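Local structure of histone-lysine N-methyltransferase family member SUVH9 (Arabidopsis thaliana, 4NJ5) at residues L63-R67 against F88-G94; S101-L106 against I117-I122. The protein plays a role in gene silencing, lacks methyltransferase activity, and may bind methylated DNA and recruit RNA polymerase V to chromatin. All coordinates share one frame; numbering follows the deposited sequence.

Contacts 1 and 2 follow each other along the chain, and their centres lie about 14 Å apart. Contact 1 sets the loop after helix 46-60 against helix 87-92. Contact 2 is the hairpin of strands 103-106 and 117-124 in the SRA domain. The two meet where Leu90 CD1 packs on Ile122 CD1 at 3.9 Å. Leu95 is a second tie: its N bonds to Leu90 O at the helix end, and its O takes a hydrogen bond from Ser120 OG of the hairpin. The centres of contacts 1 and 2 lie about 18 Å and 26 Å, respectively, from the centre of the chain. Both are away from the three-zinc cluster of the pre-SET region.

Contact 1 of 2, residues L63-R67 against F88-G94; sequences LWMNR and FELCVMG
The indole of Trp64 lies over the last turn of helix 87-92, with one face on Val92 and Cys91. Val92 CA sits 4.1 Å from the centroid of the Trp64 five-membered ring, only 10° off its normal. Cys91 CB lies 4.2 Å from the centroid of the Trp64 six-membered ring, so both are CH-pi contacts. The helix ends here in a Schellman motif, with Gly94, at positive phi, as its C-prime residue. At the far rim of the indole, Trp64 CZ2 meets Phe88 CE1 at 3.5 Å. The two rings meet at their borders, neither lying over the other's face, with planes at 75°. Farther out, Met65 SD packs on Met93 CG at 4.3 Å. Trp64 NE1 bonds to Gly55 O of helix 46-60. With an alanine in place of Trp64, Cys91 CB and Val92 CA would probably lose the ring face they rest on, and Gly55 O its indole donor. The polar edge begins with Met65 N, which gives Val92 O a nearly straight bond of 3.0 Å. Asn66 has CG anti to its N (chi1 -170°), which carries its amide over to Gly94. Asn66 OD1 accepts from Ile71 N. Asn66 ND2 donates a hydrogen bond to a lone pair of Gly94 O at 3.0 Å, in the carbonyl plane.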
loop_
_atom_site.group_PDB
_atom_site.type_symbol
_atom_site.label_atom_id
_atom_site.label_comp_id
_atom_site.label_asym_id
_atom_site.label_seq_id
_atom_site.Cartn_x
_atom_site.Cartn_y
_atom_site.Cartn_z
ATOM N N LEU A 63 -4.124 -12.264 17.646
ATOM C CA LEU A 63 -3.984 -12.151 16.198
ATOM C C LEU A 63 -2.582 -11.756 15.737
ATOM O O LEU A 63 -2.302 -11.735 14.539
ATOM C CB LEU A 63 -5.023 -11.183 15.630
ATOM C CG LEU A 63 -6.475 -11.638 15.776
ATOM C CD1 LEU A 63 -7.408 -10.620 15.152
ATOM C CD2 LEU A 63 -6.672 -13.010 15.150
ATOM N N TRP A 64 -1.705 -11.445 16.684
ATOM C CA TRP A 64 -0.325 -11.115 16.352
ATOM C C TRP A 64 0.438 -12.335 15.860
ATOM O O TRP A 64 0.127 -13.466 16.229
ATOM C CB TRP A 64 0.405 -10.544 17.567
ATOM C CG TRP A 64 0.012 -9.154 17.928
ATOM C CD1 TRP A 64 -1.079 -8.464 17.486
ATOM C CD2 TRP A 64 0.716 -8.271 18.806
ATOM N NE1 TRP A 64 -1.101 -7.209 18.041
ATOM C CE2 TRP A 64 -0.007 -7.065 18.854
ATOM C CE3 TRP A 64 1.888 -8.387 19.560
ATOM C CZ2 TRP A 64 0.401 -5.980 19.625
ATOM C CZ3 TRP A 64 2.292 -7.310 20.325
ATOM C CH2 TRP A 64 1.551 -6.122 20.352
ATOM N N MET A 65 1.444 -12.095 15.028
ATOM C CA MET A 65 2.381 -13.138 14.633
ATOM C C MET A 65 3.594 -13.037 15.542
ATOM O O MET A 65 3.866 -11.965 16.079
ATOM C CB MET A 65 2.814 -12.936 13.183
ATOM C CG MET A 65 1.668 -12.836 12.197
ATOM S SD MET A 65 2.277 -12.456 10.549
ATOM C CE MET A 65 3.417 -13.818 10.308
ATOM N N ASN A 66 4.320 -14.142 15.706
ATOM C CA ASN A 66 5.521 -14.169 16.543
ATOM C C ASN A 66 5.271 -13.503 17.895
ATOM O O ASN A 66 6.016 -12.619 18.315
ATOM C CB ASN A 66 6.689 -13.492 15.815
ATOM C CG ASN A 66 8.023 -13.699 16.513
ATOM O OD1 ASN A 66 8.265 -14.737 17.128
ATOM N ND2 ASN A 66 8.895 -12.702 16.423
ATOM N N ARG A 67 4.191 -13.913 18.551
ATOM C CA ARG A 67 3.779 -13.315 19.815
ATOM C C ARG A 67 4.817 -13.546 20.909
ATOM O O ARG A 67 5.100 -12.652 21.707
ATOM C CB ARG A 67 2.425 -13.882 20.247
ATOM C CG ARG A 67 1.987 -13.481 21.648
ATOM C CD ARG A 67 1.664 -12.000 21.733
ATOM N NE ARG A 67 0.987 -11.672 22.983
ATOM C CZ ARG A 67 -0.318 -11.825 23.186
ATOM N NH1 ARG A 67 -0.854 -11.501 24.355
ATOM N NH2 ARG A 67 -1.089 -12.303 22.218
ATOM N N PHE A 88 3.854 0.046 15.750
ATOM C CA PHE A 88 3.022 -1.001 16.339
ATOM C C PHE A 88 2.686 -2.063 15.299
ATOM O O PHE A 88 2.589 -3.260 15.604
ATOM C CB PHE A 88 1.741 -0.394 16.896
ATOM C CG PHE A 88 1.403 -0.856 18.282
ATOM C CD1 PHE A 88 0.788 -2.079 18.487
ATOM C CD2 PHE A 88 1.684 -0.057 19.379
ATOM C CE1 PHE A 88 0.462 -2.499 19.766
ATOM C CE2 PHE A 88 1.360 -0.473 20.651
ATOM C CZ PHE A 88 0.745 -1.696 20.844
ATOM N N GLU A 89 2.513 -1.606 14.064
ATOM C CA GLU A 89 2.288 -2.491 12.932
ATOM C C GLU A 89 3.378 -3.563 12.864
ATOM O O GLU A 89 3.093 -4.730 12.593
ATOM C CB GLU A 89 2.253 -1.675 11.636
ATOM C CG GLU A 89 1.740 -2.427 10.436
ATOM C CD GLU A 89 1.520 -1.526 9.231
ATOM O OE1 GLU A 89 1.816 -0.313 9.325
ATOM O OE2 GLU A 89 1.055 -2.033 8.188
ATOM N N LEU A 90 4.619 -3.163 13.135
ATOM C CA LEU A 90 5.744 -4.093 13.153
ATOM C C LEU A 90 5.573 -5.157 14.230
ATOM O O LEU A 90 6.030 -6.289 14.070
ATOM C CB LEU A 90 7.055 -3.341 13.377
ATOM C CG LEU A 90 7.386 -2.281 12.327
ATOM C CD1 LEU A 90 8.658 -1.534 12.703
ATOM C CD2 LEU A 90 7.522 -2.917 10.954
ATOM N N CYS A 91 4.922 -4.786 15.329
ATOM C CA CYS A 91 4.644 -5.731 16.402
ATOM C C CYS A 91 3.593 -6.723 15.939
ATOM O O CYS A 91 3.700 -7.925 16.201
ATOM C CB CYS A 91 4.152 -5.010 17.659
ATOM S SG CYS A 91 5.259 -3.737 18.272
ATOM N N VAL A 92 2.574 -6.213 15.253
ATOM C CA VAL A 92 1.529 -7.074 14.704
ATOM C C VAL A 92 2.116 -8.155 13.792
ATOM O O VAL A 92 1.716 -9.316 13.857
ATOM C CB VAL A 92 0.465 -6.261 13.936
ATOM C CG1 VAL A 92 -0.550 -7.193 13.281
ATOM C CG2 VAL A 92 -0.228 -5.277 14.873
ATOM N N MET A 93 3.083 -7.772 12.961
ATOM C CA MET A 93 3.701 -8.712 12.031
ATOM C C MET A 93 4.896 -9.463 12.614
ATOM O O MET A 93 5.616 -10.143 11.886
ATOM C CB MET A 93 4.106 -8.008 10.735
ATOM C CG MET A 93 3.194 -8.329 9.564
ATOM S SD MET A 93 1.458 -8.133 10.002
ATOM C CE MET A 93 1.365 -6.354 10.200
ATOM N N GLY A 94 5.108 -9.334 13.922
ATOM C CA GLY A 94 6.160 -10.074 14.600
ATOM C C GLY A 94 7.581 -9.710 14.206
ATOM O O GLY A 94 8.519 -10.455 14.495
#

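Contact 2 of 2, residues S101-L106 against I117-I122; sequences SGIDFL and IATSVI
Asp104 O accepts two backbone N-H groups from the facing strand. Thr119 N gives Asp104 O a firm bond of 2.9 Å, and Ser120 N gives it a weak one of 3.4 Å. Thr119 and Ser120 together face this one residue, which makes a classic beta bulge in the antiparallel hairpin of strands 103-106 and 117-124. The register shifts by one at this point. Before the shift, Asp104 N binds Ser120 O at 2.8 Å with an N-H...O angle of 174°. After it, Leu106 and Ile117 form a hydrogen-bonded pair with bonds in both directions. At the other end, Ile122 N donates to Gly102 O at 2.9 Å.

Most paired side chains alternate between two faces. Ile103, Phe105, Ala118 and Val121 share one. There Ile103 CG2 touches Ala118 CB at 3.9 Å, and Met164 of helix 159-169 packs on both residues. Phe105 CG stands between its own N and carbonyl carbon (chi1 57°). The ring therefore turns away from the neighbouring strand, and Phe105 CB alone comes close, 3.4 Å from Ile117 O. Asp104, Leu106, Ile117 and Ser120 share the other face, where Asp104 CB lies 4.2 Å from Ser120 CB. At the bulge, Thr119 CG2 packs on Leu106 CB.

The carboxylate oxygens of Asp104 are held mainly from beyond the hairpin: OD1 by a salt bridge to Lys69 NZ and a bond from His98 ND1, OD2 by Gly97 N. Within the strand, Phe105 N adds a weak bond to Asp104 OD1. The buried Asp104 thus has its backbone oxygen satisfied by the bulge and its side chain by these donors, and the salt bridge to Lys69 would probably favour the charged carboxylate.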
loop_
_atom_site.group_PDB
_atom_site.type_symbol
_atom_site.label_atom_id
_atom_site.label_comp_id
_atom_site.label_asym_id
_atom_site.label_seq_id
_atom_site.Cartn_x
_atom_site.Cartn_y
_atom_site.Cartn_z
ATOM N N SER A 101 11.710 1.418 21.088
ATOM C CA SER A 101 13.105 1.060 21.303
ATOM C C SER A 101 13.729 0.569 20.008
ATOM O O SER A 101 13.052 -0.027 19.171
ATOM C CB SER A 101 13.224 -0.025 22.374
ATOM O OG SER A 101 12.551 0.355 23.560
ATOM N N GLY A 102 15.022 0.818 19.848
ATOM C CA GLY A 102 15.732 0.368 18.668
ATOM C C GLY A 102 15.945 -1.133 18.675
ATOM O O GLY A 102 15.748 -1.804 17.662
ATOM N N ILE A 103 16.340 -1.666 19.826
ATOM C CA ILE A 103 16.657 -3.082 19.935
ATOM C C ILE A 103 15.512 -3.886 20.534
ATOM O O ILE A 103 15.027 -3.575 21.623
ATOM C CB ILE A 103 17.903 -3.310 20.810
ATOM C CG1 ILE A 103 19.078 -2.477 20.295
ATOM C CG2 ILE A 103 18.253 -4.795 20.868
ATOM C CD1 ILE A 103 20.136 -2.218 21.344
ATOM N N ASP A 104 15.085 -4.921 19.820
ATOM C CA ASP A 104 14.198 -5.919 20.400
ATOM C C ASP A 104 15.000 -7.199 20.654
ATOM O O ASP A 104 15.889 -7.554 19.870
ATOM C CB ASP A 104 13.009 -6.195 19.482
ATOM C CG ASP A 104 11.947 -7.044 20.151
ATOM O OD1 ASP A 104 11.971 -7.138 21.396
ATOM O OD2 ASP A 104 11.085 -7.608 19.442
ATOM N N PHE A 105 14.698 -7.888 21.749
ATOM C CA PHE A 105 15.478 -9.069 22.110
ATOM C C PHE A 105 14.682 -10.164 22.823
ATOM O O PHE A 105 13.607 -9.924 23.371
ATOM C CB PHE A 105 16.705 -8.678 22.938
ATOM C CG PHE A 105 16.377 -7.925 24.194
ATOM C CD1 PHE A 105 16.209 -8.597 25.391
ATOM C CD2 PHE A 105 16.239 -6.547 24.179
ATOM C CE1 PHE A 105 15.908 -7.910 26.551
ATOM C CE2 PHE A 105 15.935 -5.853 25.338
ATOM C CZ PHE A 105 15.771 -6.536 26.524
ATOM N N LEU A 106 15.165 -11.380 22.783
ATOM C CA LEU A 106 14.472 -12.507 23.357
ATOM C C LEU A 106 15.278 -13.090 24.503
ATOM O O LEU A 106 16.377 -13.495 24.332
ATOM C CB LEU A 106 14.303 -13.519 22.222
ATOM C CG LEU A 106 13.833 -14.918 22.442
ATOM C CD1 LEU A 106 12.388 -14.868 22.805
ATOM C CD2 LEU A 106 14.052 -15.744 21.222
ATOM N N ILE A 117 19.286 -12.560 23.521
ATOM C CA ILE A 117 19.874 -12.278 22.218
ATOM C C ILE A 117 18.983 -11.332 21.424
ATOM O O ILE A 117 17.765 -11.471 21.417
ATOM C CB ILE A 117 20.117 -13.570 21.412
ATOM C CG1 ILE A 117 18.879 -14.470 21.450
ATOM C CG2 ILE A 117 21.321 -14.319 21.961
ATOM C CD1 ILE A 117 18.967 -15.676 20.533
ATOM N N ALA A 118 19.600 -10.358 20.765
ATOM C CA ALA A 118 18.859 -9.385 19.978
ATOM C C ALA A 118 18.329 -10.045 18.712
ATOM O O ALA A 118 19.059 -10.767 18.039
ATOM C CB ALA A 118 19.748 -8.212 19.630
ATOM N N THR A 119 17.062 -9.800 18.390
ATOM C CA THR A 119 16.457 -10.435 17.221
ATOM C C THR A 119 16.040 -9.431 16.153
ATOM O O THR A 119 15.751 -9.809 15.013
ATOM C CB THR A 119 15.223 -11.272 17.602
ATOM O OG1 THR A 119 14.252 -10.428 18.231
ATOM C CG2 THR A 119 15.613 -12.397 18.549
ATOM N N SER A 120 16.007 -8.155 16.519
ATOM C CA SER A 120 15.526 -7.140 15.599
ATOM C C SER A 120 15.986 -5.740 15.981
ATOM O O SER A 120 15.971 -5.370 17.158
ATOM C CB SER A 120 13.999 -7.183 15.532
ATOM O OG SER A 120 13.530 -6.596 14.332
ATOM N N VAL A 121 16.387 -4.964 14.979
ATOM C CA VAL A 121 16.768 -3.575 15.204
ATOM C C VAL A 121 16.034 -2.626 14.267
ATOM O O VAL A 121 15.701 -2.979 13.137
ATOM C CB VAL A 121 18.291 -3.355 15.053
ATOM C CG1 VAL A 121 19.045 -4.060 16.172
ATOM C CG2 VAL A 121 18.765 -3.834 13.693
ATOM N N ILE A 122 15.776 -1.419 14.758
ATOM C CA ILE A 122 15.210 -0.360 13.943
ATOM C C ILE A 122 16.327 0.600 13.581
ATOM O O ILE A 122 17.000 1.136 14.459
ATOM C CB ILE A 122 14.131 0.427 14.701
ATOM C CG1 ILE A 122 13.101 -0.519 15.316
ATOM C CG2 ILE A 122 13.448 1.414 13.769
ATOM C CD1 ILE A 122 12.185 -1.163 14.299
#